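Local coordinates for protein naphthalene dioxygenase small subunit (Rhodococcus sp., PDB 2B1X) that serves as the small (beta) subunit of naphthalene 1,2-dioxygenase, a Rieske non-heme iron oxygenase that adds dioxygen to the aromatic ring of naphthalene, at residues R49-R54 and D159-M164; S117-Y122 and G136-V141. All coordinates share one frame; numbering follows the deposited sequence.

Interaction 1: residues R49-R54 and D159-M164; sequences RVTRER and DQTTIM
T161 packs against the backbone of R49 and the start of T51 where two loops leave neighbouring parallel strands, 42-49 and 148-158, of the NTF2-like fold. This is the tight part of the contact. T161 CB lies 3.2 Å from R49 O, and T161 CA makes a bent CA-H...O contact with the same oxygen. With chi1 at 52°, the T161 hydroxyl sits between the backbone N and the carbonyl carbon, which leaves the methyl CG2 to press on the other loop, 3.6 Å from T51 N. Threonine suits position 161 because it offers a methyl for this packing and a hydroxyl for E99 of the large subunit. T51 crosses it at about a right angle, its OG1 facing T161 CG2 and hydrogen-bonding to the same E99.

The other side is looser and wet. No direct hydrogen bond joins the segments; instead a water accepts from R49 N at 2.9 Å and donates to T161 O. A bend at chi3 (77°) turns the long R49 chain alongside D159, with the guanidinium and carboxylate planes 74° apart. Their salt bridge is long, R49 NH1 to D159 OD1 4.0 Å, and each group has another partner: D59 for R49, R96 of the second subunit for D159. A second water bridges the pair from beside the gap, accepting from R49 NH1 and donating to D159 OD1 at 2.8 Å.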
loop_
_atom_site.group_PDB
_atom_site.type_symbol
_atom_site.label_atom_id
_atom_site.label_comp_id
_atom_site.label_asym_id
_atom_site.label_seq_id
_atom_site.Cartn_x
_atom_site.Cartn_y
_atom_site.Cartn_z
ATOM N N ARG B 49 -9.305 19.066 9.484
ATOM C CA ARG B 49 -8.587 18.844 10.729
ATOM C C ARG B 49 -7.091 18.962 10.455
ATOM O O ARG B 49 -6.640 18.631 9.360
ATOM C CB ARG B 49 -8.856 17.418 11.242
ATOM C CG ARG B 49 -10.284 17.199 11.680
ATOM C CD ARG B 49 -10.589 15.806 12.140
ATOM N NE ARG B 49 -10.054 15.654 13.471
ATOM C CZ ARG B 49 -10.089 14.553 14.207
ATOM N NH1 ARG B 49 -10.682 13.461 13.756
ATOM N NH2 ARG B 49 -9.513 14.568 15.406
ATOM N N VAL B 50 -6.349 19.417 11.469
ATOM C CA VAL B 50 -4.897 19.467 11.449
ATOM C C VAL B 50 -4.342 18.766 12.697
ATOM O O VAL B 50 -4.951 18.826 13.751
ATOM C CB VAL B 50 -4.357 20.920 11.332
ATOM C CG1 VAL B 50 -4.803 21.576 9.962
ATOM C CG2 VAL B 50 -4.834 21.805 12.502
ATOM N N THR B 51 -3.180 18.117 12.565
ATOM C CA THR B 51 -2.513 17.504 13.718
ATOM C C THR B 51 -2.138 18.570 14.755
ATOM O O THR B 51 -1.508 19.577 14.428
ATOM C CB THR B 51 -1.233 16.752 13.274
ATOM O OG1 THR B 51 -1.546 15.807 12.239
ATOM C CG2 THR B 51 -0.680 15.886 14.437
ATOM N N ARG B 52 -2.501 18.337 16.011
ATOM C CA ARG B 52 -2.153 19.252 17.099
ATOM C C ARG B 52 -1.789 18.488 18.356
ATOM O O ARG B 52 -2.213 17.332 18.541
ATOM C CB ARG B 52 -3.310 20.209 17.385
ATOM C CG ARG B 52 -3.679 21.023 16.172
ATOM C CD ARG B 52 -4.270 22.349 16.415
ATOM N NE ARG B 52 -3.504 23.168 17.352
ATOM C CZ ARG B 52 -4.081 24.032 18.166
ATOM N NH1 ARG B 52 -5.400 24.163 18.142
ATOM N NH2 ARG B 52 -3.354 24.758 18.996
ATOM N N GLU B 53 -1.025 19.124 19.234
ATOM C CA GLU B 53 -0.767 18.524 20.548
ATOM C C GLU B 53 -2.078 18.226 21.271
ATOM O O GLU B 53 -3.114 18.848 21.013
ATOM C CB GLU B 53 0.174 19.390 21.415
ATOM C CG GLU B 53 -0.325 20.811 21.673
ATOM C CD GLU B 53 0.223 21.819 20.663
ATOM O OE1 GLU B 53 0.411 21.447 19.472
ATOM O OE2 GLU B 53 0.466 22.990 21.058
ATOM N N ARG B 54 -2.025 17.240 22.161
ATOM C CA ARG B 54 -3.181 16.789 22.934
ATOM C C ARG B 54 -3.821 17.965 23.699
ATOM O O ARG B 54 -5.044 18.000 23.909
ATOM C CB ARG B 54 -2.704 15.691 23.897
ATOM C CG ARG B 54 -3.763 14.994 24.741
ATOM C CD ARG B 54 -3.428 13.538 25.100
ATOM N NE ARG B 54 -4.583 12.730 24.737
ATOM C CZ ARG B 54 -4.595 11.657 23.954
ATOM N NH1 ARG B 54 -3.487 11.125 23.443
ATOM N NH2 ARG B 54 -5.762 11.091 23.712
ATOM N N ASP B 159 -11.356 10.843 10.200
ATOM C CA ASP B 159 -10.124 10.509 10.941
ATOM C C ASP B 159 -8.833 10.707 10.176
ATOM O O ASP B 159 -7.920 9.861 10.230
ATOM C CB ASP B 159 -10.231 9.080 11.444
ATOM C CG ASP B 159 -11.547 8.859 12.153
ATOM O OD1 ASP B 159 -11.865 9.725 13.013
ATOM O OD2 ASP B 159 -12.352 7.947 11.855
ATOM N N GLN B 160 -8.753 11.831 9.491
ATOM C CA GLN B 160 -7.648 12.148 8.606
ATOM C C GLN B 160 -7.415 13.646 8.673
ATOM O O GLN B 160 -8.352 14.435 8.949
ATOM C CB GLN B 160 -8.023 11.765 7.167
ATOM C CG GLN B 160 -8.200 10.268 6.934
ATOM C CD GLN B 160 -8.714 9.924 5.542
ATOM O OE1 GLN B 160 -8.713 10.764 4.632
ATOM N NE2 GLN B 160 -9.126 8.666 5.365
ATOM N N THR B 161 -6.198 14.075 8.384
ATOM C CA THR B 161 -5.996 15.520 8.180
ATOM C C THR B 161 -5.792 15.703 6.670
ATOM O O THR B 161 -6.637 16.289 6.007
ATOM C CB THR B 161 -4.796 16.046 9.042
ATOM O OG1 THR B 161 -3.639 15.231 8.813
ATOM C CG2 THR B 161 -5.073 15.860 10.569
ATOM N N THR B 162 -4.699 15.192 6.135
ATOM C CA THR B 162 -4.527 15.028 4.674
ATOM C C THR B 162 -5.510 13.948 4.188
ATOM O O THR B 162 -5.481 12.843 4.674
ATOM C CB THR B 162 -3.063 14.615 4.378
ATOM O OG1 THR B 162 -2.198 15.658 4.844
ATOM C CG2 THR B 162 -2.781 14.582 2.829
ATOM N N ILE B 163 -6.428 14.296 3.290
ATOM C CA ILE B 163 -7.443 13.335 2.846
ATOM C C ILE B 163 -6.851 12.324 1.852
ATOM O O ILE B 163 -6.078 12.672 0.923
ATOM C CB ILE B 163 -8.702 14.082 2.275
ATOM C CG1 ILE B 163 -9.209 15.159 3.238
ATOM C CG2 ILE B 163 -9.819 13.101 1.784
ATOM C CD1 ILE B 163 -9.514 14.624 4.673
ATOM N N MET B 164 -7.195 11.057 2.060
ATOM C CA MET B 164 -6.598 9.993 1.270
ATOM C C MET B 164 -7.524 9.444 0.155
ATOM O O MET B 164 -7.713 8.232 0.003
ATOM C CB MET B 164 -6.034 8.932 2.180
ATOM C CG MET B 164 -4.822 9.508 2.947
ATOM S SD MET B 164 -4.046 8.334 4.037
ATOM C CE MET B 164 -5.046 8.510 5.450
HETATM O O HOH W 1 -9.055 17.368 7.095
HETATM O O HOH W 2 -10.436 10.870 15.094
#

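Interaction 2: residues S117-Y122 and G136-V141; sequences SNLLLY and GERTDV
S117 and R138 meet through two torsions: chi1 of 47° sets the serine OG between its backbone N and carbonyl carbon, on the side of the neighbouring strand, and a bend at chi3 (-60°) turns the edge of the arginine's guanidinium toward that oxygen. The two residues form a hydrogen-bonded pair of the antiparallel beta hairpin 112-124/132-145, in the sheet of the NTF2-like fold. R138 NH2 donates to S117 OG at 3.2 Å, with the oxygen in the guanidinium plane, and NE adds a weak bond at 3.3 Å to the same OG. A small hydroxyl suits this place, taking both N-H groups, while R138 NH1 pairs with the terminal carboxylate of M172.

The backbones are joined by four hydrogen bonds, two between S117 and R138 and two between L119 and G136. R138 N to S117 O, at 2.9 Å, runs almost straight. G136 puts no side chain on the face where L119 lies, and L119 CD2 packs 4.0 Å from R138 CD, using the aliphatic part of the arginine.

N118 and E137, a non-hydrogen-bonded pair, occupy the opposite face. Arginines flank these acceptors: R103 salt-bridges E137, and R96 of the second subunit hydrogen-bonds N118. Their positive charge probably offsets the closeness of N118 OD1 to E137 OE2, 3.7 Å apart.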
loop_
_atom_site.group_PDB
_atom_site.type_symbol
_atom_site.label_atom_id
_atom_site.label_comp_id
_atom_site.label_asym_id
_atom_site.label_seq_id
_atom_site.Cartn_x
_atom_site.Cartn_y
_atom_site.Cartn_z
ATOM N N SER B 117 -23.194 8.056 13.740
ATOM C CA SER B 117 -22.732 6.756 13.241
ATOM C C SER B 117 -21.282 6.783 12.799
ATOM O O SER B 117 -20.787 7.830 12.385
ATOM C CB SER B 117 -23.637 6.275 12.106
ATOM O OG SER B 117 -23.880 7.299 11.147
ATOM N N ASN B 118 -20.602 5.630 12.900
ATOM C CA ASN B 118 -19.288 5.457 12.290
ATOM C C ASN B 118 -19.425 5.093 10.818
ATOM O O ASN B 118 -20.282 4.285 10.446
ATOM C CB ASN B 118 -18.495 4.398 13.053
ATOM C CG ASN B 118 -18.045 4.910 14.382
ATOM O OD1 ASN B 118 -18.261 6.101 14.694
ATOM N ND2 ASN B 118 -17.479 4.040 15.196
ATOM N N LEU B 119 -18.614 5.722 9.975
ATOM C CA LEU B 119 -18.705 5.496 8.539
ATOM C C LEU B 119 -17.356 5.041 8.086
ATOM O O LEU B 119 -16.346 5.719 8.347
ATOM C CB LEU B 119 -19.106 6.763 7.758
ATOM C CG LEU B 119 -18.892 6.692 6.230
ATOM C CD1 LEU B 119 -19.854 5.725 5.511
ATOM C CD2 LEU B 119 -18.991 8.093 5.615
ATOM N N LEU B 120 -17.317 3.886 7.436
ATOM C CA LEU B 120 -16.158 3.548 6.634
ATOM C C LEU B 120 -16.603 3.499 5.161
ATOM O O LEU B 120 -17.472 2.710 4.780
ATOM C CB LEU B 120 -15.503 2.239 7.103
ATOM C CG LEU B 120 -14.509 1.308 6.403
ATOM C CD1 LEU B 120 -14.202 1.577 4.932
ATOM C CD2 LEU B 120 -13.255 1.108 7.203
ATOM N N LEU B 121 -16.000 4.361 4.351
ATOM C CA LEU B 121 -16.387 4.451 2.946
ATOM C C LEU B 121 -15.293 3.819 2.092
ATOM O O LEU B 121 -14.142 4.241 2.180
ATOM C CB LEU B 121 -16.599 5.911 2.566
ATOM C CG LEU B 121 -16.908 6.166 1.073
ATOM C CD1 LEU B 121 -18.269 5.710 0.666
ATOM C CD2 LEU B 121 -16.690 7.605 0.717
ATOM N N TYR B 122 -15.658 2.782 1.318
ATOM C CA TYR B 122 -14.737 2.060 0.466
ATOM C C TYR B 122 -14.918 2.552 -0.954
ATOM O O TYR B 122 -16.041 2.819 -1.349
ATOM C CB TYR B 122 -14.999 0.533 0.565
ATOM C CG TYR B 122 -14.094 -0.354 -0.309
ATOM C CD1 TYR B 122 -12.908 -0.845 0.167
ATOM C CD2 TYR B 122 -14.465 -0.700 -1.619
ATOM C CE1 TYR B 122 -12.089 -1.685 -0.617
ATOM C CE2 TYR B 122 -13.653 -1.491 -2.424
ATOM C CZ TYR B 122 -12.480 -1.975 -1.930
ATOM O OH TYR B 122 -11.719 -2.749 -2.737
ATOM N N GLY B 136 -14.627 7.893 9.355
ATOM C CA GLY B 136 -15.041 9.111 10.059
ATOM C C GLY B 136 -16.276 8.937 10.891
ATOM O O GLY B 136 -16.899 7.869 10.888
ATOM N N GLU B 137 -16.663 10.006 11.570
ATOM C CA GLU B 137 -17.886 9.994 12.317
ATOM C C GLU B 137 -18.872 11.002 11.741
ATOM O O GLU B 137 -18.517 12.141 11.455
ATOM C CB GLU B 137 -17.616 10.249 13.797
ATOM C CG GLU B 137 -18.842 10.026 14.665
ATOM C CD GLU B 137 -18.525 10.133 16.150
ATOM O OE1 GLU B 137 -18.123 11.232 16.599
ATOM O OE2 GLU B 137 -18.679 9.116 16.871
ATOM N N ARG B 138 -20.107 10.556 11.542
ATOM C CA ARG B 138 -21.182 11.425 11.066
ATOM C C ARG B 138 -22.078 11.727 12.227
ATOM O O ARG B 138 -22.528 10.808 12.921
ATOM C CB ARG B 138 -22.001 10.759 9.957
ATOM C CG ARG B 138 -21.151 10.085 8.880
ATOM C CD ARG B 138 -22.006 9.577 7.714
ATOM N NE ARG B 138 -22.968 8.607 8.230
ATOM C CZ ARG B 138 -23.868 7.959 7.496
ATOM N NH1 ARG B 138 -23.928 8.140 6.181
ATOM N NH2 ARG B 138 -24.694 7.101 8.101
ATOM N N THR B 139 -22.291 13.018 12.456
ATOM C CA THR B 139 -23.276 13.503 13.398
ATOM C C THR B 139 -24.381 14.207 12.635
ATOM O O THR B 139 -24.116 15.202 11.961
ATOM C CB THR B 139 -22.592 14.442 14.430
ATOM O OG1 THR B 139 -21.517 13.709 15.037
ATOM C CG2 THR B 139 -23.517 14.750 15.614
ATOM N N ASP B 140 -25.611 13.681 12.756
ATOM C CA ASP B 140 -26.770 14.113 11.977
ATOM C C ASP B 140 -27.885 14.651 12.879
ATOM O O ASP B 140 -27.993 14.315 14.071
ATOM C CB ASP B 140 -27.388 12.980 11.135
ATOM C CG ASP B 140 -26.392 12.272 10.232
ATOM O OD1 ASP B 140 -25.286 12.821 9.945
ATOM O OD2 ASP B 140 -26.626 11.118 9.775
ATOM N N VAL B 141 -28.696 15.501 12.290
ATOM C CA VAL B 141 -30.003 15.835 12.856
ATOM C C VAL B 141 -31.031 15.326 11.855
ATOM O O VAL B 141 -31.045 15.738 10.697
ATOM C CB VAL B 141 -30.146 17.348 13.135
ATOM C CG1 VAL B 141 -31.564 17.705 13.689
ATOM C CG2 VAL B 141 -29.056 17.777 14.106
HETATM O O HOH W 3 -25.219 9.464 11.363
#

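In the fold
Interaction 2 belongs to the middle of the sheet, its centre about 6 Å from the chain centre, whereas interaction 1 joins loops at the sheet's end, its centre about 19 Å from the chain centre. Both are buried, interaction 1 with the second subunit and the large subunit packed against it, which probably accounts for much of its burial. Regular main-chain bonds hold 117-122 to 136-141, while 49-54 and 159-164 rely on methyl packing, waters and a long ion pair. Strand 132-145 connects the two, lying between strands 112-124 and 148-158, and D159 OD2 packs 3.4 Å from G136 N. R96 of the second subunit serves both D159 and N118.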